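Local structure of antifreeze protein (4KDW) at residues L66-E71 and V85-S90; G25-N30 and A100-S105. The protein probably serves as a calcium-dependent, immunoglobulin-like extender domain in a cell-surface adhesin that lets the bacterium bind ice. All blocks are in the same frame, centred on the assembly; numbering follows the deposited sequence. Where two conformers were deposited one is given.

Interaction 1: L66-E71 and V85-S90; sequences LEINGE and VDVAGS. With CA (calcium ion), chain G.
V87 and I68 face each other across the interior of the domain, with L66 and V85 forming a second pair beside them. The CD1 methyl of I68 comes up to both branches of V87, 3.8 Å from V87 CG1 and 4.0 Å from V87 CG2, and these two residues bury the most surface here. The I68 chain puts its methyl there by running straight out from the strand: CG1 lies opposite the carbonyl carbon and CD1 continues in an extended line (chi2 174°). Two residues earlier on both strands, L66 sends a single branch across, and its CD2 meets V85 CG1 tip to tip at 3.9 Å. With CA atoms 8.4 Å apart at I68 and V87, the backbones are joined through side chains alone. L92 covers both I68 and V87, while F98 lies against L66 and I68. Beyond I68 the chain reverses in a type I' turn, closed by a reciprocal pair of backbone hydrogen bonds between I68 and E71, and G70 O at its corner binds a calcium ion at 2.2 Å together with three waters. Aliphatic side chains meeting between two sheets form the core of a beta-sandwich, here the immunoglobulin-like one.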
loop_
_atom_site.group_PDB
_atom_site.type_symbol
_atom_site.label_atom_id
_atom_site.label_comp_id
_atom_site.label_asym_id
_atom_site.label_seq_id
_atom_site.Cartn_x
_atom_site.Cartn_y
_atom_site.Cartn_z
ATOM N N LEU A 66 -0.931 5.128 -1.580
ATOM C CA LEU A 66 -2.281 4.606 -1.246
ATOM C C LEU A 66 -3.229 5.737 -1.048
ATOM O O LEU A 66 -2.989 6.541 -0.156
ATOM C CB LEU A 66 -2.278 3.803 -0.001
ATOM C CG LEU A 66 -1.558 2.435 0.070
ATOM C CD1 LEU A 66 -0.054 2.394 -0.264
ATOM C CD2 LEU A 66 -1.826 1.775 1.413
ATOM N N GLU A 67 -4.337 5.835 -1.765
ATOM C CA GLU A 67 -5.357 6.806 -1.511
ATOM C C GLU A 67 -6.459 6.120 -0.743
ATOM O O GLU A 67 -7.049 5.182 -1.266
ATOM C CB GLU A 67 -5.833 7.412 -2.820
ATOM C CG GLU A 67 -6.687 8.610 -2.520
ATOM C CD GLU A 67 -7.468 9.194 -3.693
ATOM O OE1 GLU A 67 -6.778 9.748 -4.578
ATOM O OE2 GLU A 67 -8.752 9.091 -3.737
ATOM N N ILE A 68 -6.727 6.565 0.482
ATOM C CA ILE A 68 -7.673 5.938 1.380
ATOM C C ILE A 68 -8.592 7.018 1.925
ATOM O O ILE A 68 -8.111 7.946 2.575
ATOM C CB ILE A 68 -6.954 5.188 2.536
ATOM C CG1 ILE A 68 -5.944 4.200 1.974
ATOM C CG2 ILE A 68 -7.966 4.487 3.396
ATOM C CD1 ILE A 68 -5.079 3.515 3.028
ATOM N N ASN A 69 -9.903 6.919 1.622
ATOM C CA ASN A 69 -10.844 7.949 2.051
ATOM C C ASN A 69 -10.429 9.297 1.572
ATOM O O ASN A 69 -10.667 10.306 2.297
ATOM C CB ASN A 69 -11.010 7.945 3.565
ATOM C CG ASN A 69 -12.200 8.770 4.022
ATOM O OD1 ASN A 69 -13.268 8.753 3.367
ATOM N ND2 ASN A 69 -12.100 9.362 5.179
ATOM N N GLY A 70 -9.834 9.398 0.395
ATOM C CA GLY A 70 -9.414 10.656 -0.148
ATOM C C GLY A 70 -8.064 11.154 0.260
ATOM O O GLY A 70 -7.568 12.138 -0.310
ATOM N N GLU A 71 -7.457 10.558 1.265
ATOM C CA GLU A 71 -6.155 10.982 1.815
ATOM C C GLU A 71 -5.048 10.161 1.145
ATOM O O GLU A 71 -5.175 8.938 1.113
ATOM C CB GLU A 71 -6.130 10.804 3.313
ATOM C CG GLU A 71 -4.800 11.181 3.954
ATOM C CD GLU A 71 -4.383 12.624 3.810
ATOM O OE1 GLU A 71 -5.110 13.463 3.327
ATOM O OE2 GLU A 71 -3.211 12.911 4.236
ATOM N N VAL A 85 2.984 1.467 5.704
ATOM C CA VAL A 85 2.659 2.867 5.925
ATOM C C VAL A 85 1.626 2.960 7.030
ATOM O O VAL A 85 0.685 2.164 7.090
ATOM C CB VAL A 85 2.203 3.536 4.586
ATOM C CG1 VAL A 85 0.961 2.880 3.969
ATOM C CG2 VAL A 85 1.995 5.049 4.775
ATOM N N ASP A 86 1.746 3.936 7.906
ATOM C CA ASP A 86 0.821 4.207 8.919
ATOM C C ASP A 86 -0.321 5.022 8.397
ATOM O O ASP A 86 -0.118 6.097 7.824
ATOM C CB ASP A 86 1.513 4.884 10.150
ATOM C CG ASP A 86 2.285 3.887 10.946
ATOM O OD1 ASP A 86 2.284 2.682 10.804
ATOM O OD2 ASP A 86 2.942 4.421 11.941
ATOM N N VAL A 87 -1.530 4.567 8.638
ATOM C CA VAL A 87 -2.777 5.158 8.149
ATOM C C VAL A 87 -3.702 5.455 9.290
ATOM O O VAL A 87 -3.752 4.657 10.276
ATOM C CB VAL A 87 -3.442 4.178 7.161
ATOM C CG1 VAL A 87 -4.834 4.573 6.652
ATOM C CG2 VAL A 87 -2.477 3.954 5.981
ATOM N N ALA A 88 -4.477 6.503 9.260
ATOM C CA ALA A 88 -5.483 6.713 10.217
ATOM C C ALA A 88 -6.495 5.577 10.173
ATOM O O ALA A 88 -7.104 5.315 9.153
ATOM C CB ALA A 88 -6.148 8.070 10.047
ATOM N N GLY A 89 -6.809 4.942 11.326
ATOM C CA GLY A 89 -7.809 3.888 11.384
ATOM C C GLY A 89 -9.146 4.429 10.904
ATOM O O GLY A 89 -9.945 3.714 10.353
ATOM N N SER A 90 -9.432 5.711 11.102
ATOM C CA SER A 90 -10.702 6.268 10.721
ATOM C C SER A 90 -10.849 6.338 9.216
ATOM O O SER A 90 -11.956 6.227 8.650
ATOM C CB SER A 90 -11.011 7.568 11.404
ATOM O OG SER A 90 -10.036 8.557 11.003
HETATM CA CA CA G . -7.153 13.161 -2.198
HETATM O O HOH W 1 -8.808 12.304 -3.084
HETATM O O HOH W 2 -7.152 15.562 -1.700
HETATM O O HOH W 3 -5.096 13.381 -1.135
#

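Interaction 2: G25-N30 and A100-S105; sequences GTVTVN and AVVTSS. With CA (calcium ion), chain H.
V27 presents both of its methyls to the strand 100-105, one against V102 and the other over the carbonyl and methyl of A100. CG2 presses on V102 CG2 at 3.5 Å, and the side chains of V27 and V102 cross obliquely. CG1 of V27, set opposite its own backbone N (chi1 168°), turns instead to A100, lying 3.7 Å from A100 O and 4.0 Å from A100 CB. The small methyl of A100 thus fits between two valines, because V29 CG2 also reaches it, at 3.8 Å. The strands run roughly antiparallel, at 147°, with their axes 7.7 Å apart at the closest point, and are joined by side-chain packing, without backbone pairing. At the far end of 100-105, S105 holds a calcium ion loosely through its O and OG, at 2.7 and 2.8 Å, with waters completing part of the shell. W83 of strand 82-88 packs on V29 and A100, and T114 and S118 of strand 111-122 lie against V27 and V29. V64 and L66 of strand 63-68 back V102 and A100. Strand 26-29, outermost in its sheet, thus packs on strand 97-105, an inner strand of the facing sheet.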
loop_
_atom_site.group_PDB
_atom_site.type_symbol
_atom_site.label_atom_id
_atom_site.label_comp_id
_atom_site.label_asym_id
_atom_site.label_seq_id
_atom_site.Cartn_x
_atom_site.Cartn_y
_atom_site.Cartn_z
ATOM N N GLY A 25 5.981 -4.725 -11.942
ATOM C CA GLY A 25 6.177 -5.964 -11.166
ATOM C C GLY A 25 4.836 -6.393 -10.637
ATOM O O GLY A 25 3.811 -6.453 -11.343
ATOM N N THR A 26 4.830 -6.806 -9.383
ATOM C CA THR A 26 3.660 -7.259 -8.625
ATOM C C THR A 26 3.619 -6.585 -7.286
ATOM O O THR A 26 4.644 -6.562 -6.564
ATOM C CB THR A 26 3.675 -8.770 -8.421
ATOM O OG1 THR A 26 3.657 -9.438 -9.705
ATOM C CG2 THR A 26 2.435 -9.303 -7.594
ATOM N N VAL A 27 2.480 -6.008 -6.974
ATOM C CA VAL A 27 2.262 -5.372 -5.684
ATOM C C VAL A 27 1.143 -6.086 -4.953
ATOM O O VAL A 27 0.078 -6.333 -5.578
ATOM C CB VAL A 27 1.943 -3.846 -5.863
ATOM C CG1 VAL A 27 1.430 -3.237 -4.572
ATOM C CG2 VAL A 27 3.128 -3.118 -6.407
ATOM N N THR A 28 1.317 -6.423 -3.714
ATOM C CA THR A 28 0.279 -7.064 -2.923
ATOM C C THR A 28 0.065 -6.236 -1.692
ATOM O O THR A 28 0.985 -5.495 -1.218
ATOM C CB THR A 28 0.582 -8.488 -2.574
ATOM O OG1 THR A 28 1.603 -8.506 -1.576
ATOM C CG2 THR A 28 1.019 -9.254 -3.846
ATOM N N VAL A 29 -1.119 -6.219 -1.113
ATOM C CA VAL A 29 -1.466 -5.625 0.144
ATOM C C VAL A 29 -1.869 -6.708 1.089
ATOM O O VAL A 29 -2.731 -7.539 0.763
ATOM C CB VAL A 29 -2.588 -4.563 -0.020
ATOM C CG1 VAL A 29 -2.863 -3.896 1.317
ATOM C CG2 VAL A 29 -2.288 -3.556 -1.124
ATOM N N ASN A 30 -1.239 -6.778 2.230
ATOM C CA ASN A 30 -1.549 -7.752 3.309
ATOM C C ASN A 30 -2.896 -7.446 3.892
ATOM O O ASN A 30 -3.555 -6.417 3.642
ATOM C CB ASN A 30 -0.486 -7.646 4.374
ATOM C CG ASN A 30 0.911 -8.061 3.893
ATOM O OD1 ASN A 30 1.034 -8.931 3.047
ATOM N ND2 ASN A 30 1.925 -7.471 4.464
ATOM N N ALA A 100 -2.786 0.143 -3.859
ATOM C CA ALA A 100 -1.367 0.557 -3.617
ATOM C C ALA A 100 -0.682 0.605 -4.943
ATOM O O ALA A 100 -0.660 -0.379 -5.688
ATOM C CB ALA A 100 -0.681 -0.449 -2.653
ATOM N N VAL A 101 -0.113 1.774 -5.252
ATOM C CA VAL A 101 0.529 2.007 -6.499
ATOM C C VAL A 101 1.997 2.295 -6.320
ATOM O O VAL A 101 2.365 3.233 -5.568
ATOM C CB VAL A 101 -0.137 3.176 -7.255
ATOM C CG1 VAL A 101 0.605 3.388 -8.556
ATOM C CG2 VAL A 101 -1.577 2.892 -7.436
ATOM N N VAL A 102 2.864 1.511 -6.933
ATOM C CA VAL A 102 4.337 1.691 -6.832
ATOM C C VAL A 102 4.821 2.278 -8.128
ATOM O O VAL A 102 4.489 1.788 -9.215
ATOM C CB VAL A 102 5.020 0.352 -6.555
ATOM C CG1 VAL A 102 6.510 0.493 -6.562
ATOM C CG2 VAL A 102 4.531 -0.141 -5.211
ATOM N N THR A 103 5.603 3.339 -8.034
ATOM C CA THR A 103 6.187 3.984 -9.188
ATOM C C THR A 103 7.646 3.588 -9.270
ATOM O O THR A 103 8.387 3.763 -8.301
ATOM C CB THR A 103 6.048 5.487 -9.079
ATOM O OG1 THR A 103 4.694 5.831 -9.000
ATOM C CG2 THR A 103 6.657 6.136 -10.323
ATOM N N SER A 104 8.047 3.043 -10.430
ATOM C CA SER A 104 9.400 2.520 -10.618
ATOM C C SER A 104 10.011 3.122 -11.865
ATOM O O SER A 104 9.319 3.663 -12.717
ATOM C CB SER A 104 9.327 1.038 -10.783
ATOM O OG SER A 104 8.749 0.417 -9.603
ATOM N N SER A 105 11.318 3.003 -11.936
ATOM C CA SER A 105 12.085 3.467 -13.098
ATOM C C SER A 105 13.069 2.403 -13.549
ATOM O O SER A 105 13.599 1.628 -12.772
ATOM C CB SER A 105 12.802 4.674 -12.747
ATOM O OG SER A 105 13.621 4.492 -11.661
HETATM CA CA CA H . 14.930 2.274 -10.510
HETATM O O HOH W 4 12.723 1.344 -9.749
HETATM O O HOH W 5 16.391 3.253 -12.107
HETATM O O HOH W 6 15.551 2.721 -8.886
#

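Both interactions join the same two sheets of the sandwich: 66-71 and 100-105 belong to one, on the neighbouring strands 63-68 and 97-105, whereas 85-90 and 25-30 come from strands at the two margins of the other. Their centres are 16 Å apart, on opposite sides of the middle of the chain, yet the two share one continuous apolar core, since L66 CD1 touches A100 CB at 3.8 Å. Helix 89-94 follows the strand of interaction 1 and leads into strand 97-105 of interaction 2. Calcium sits at the periphery of both, bound at the turn through G70 in interaction 1 and at S105 in interaction 2, rather than within the packed methyls.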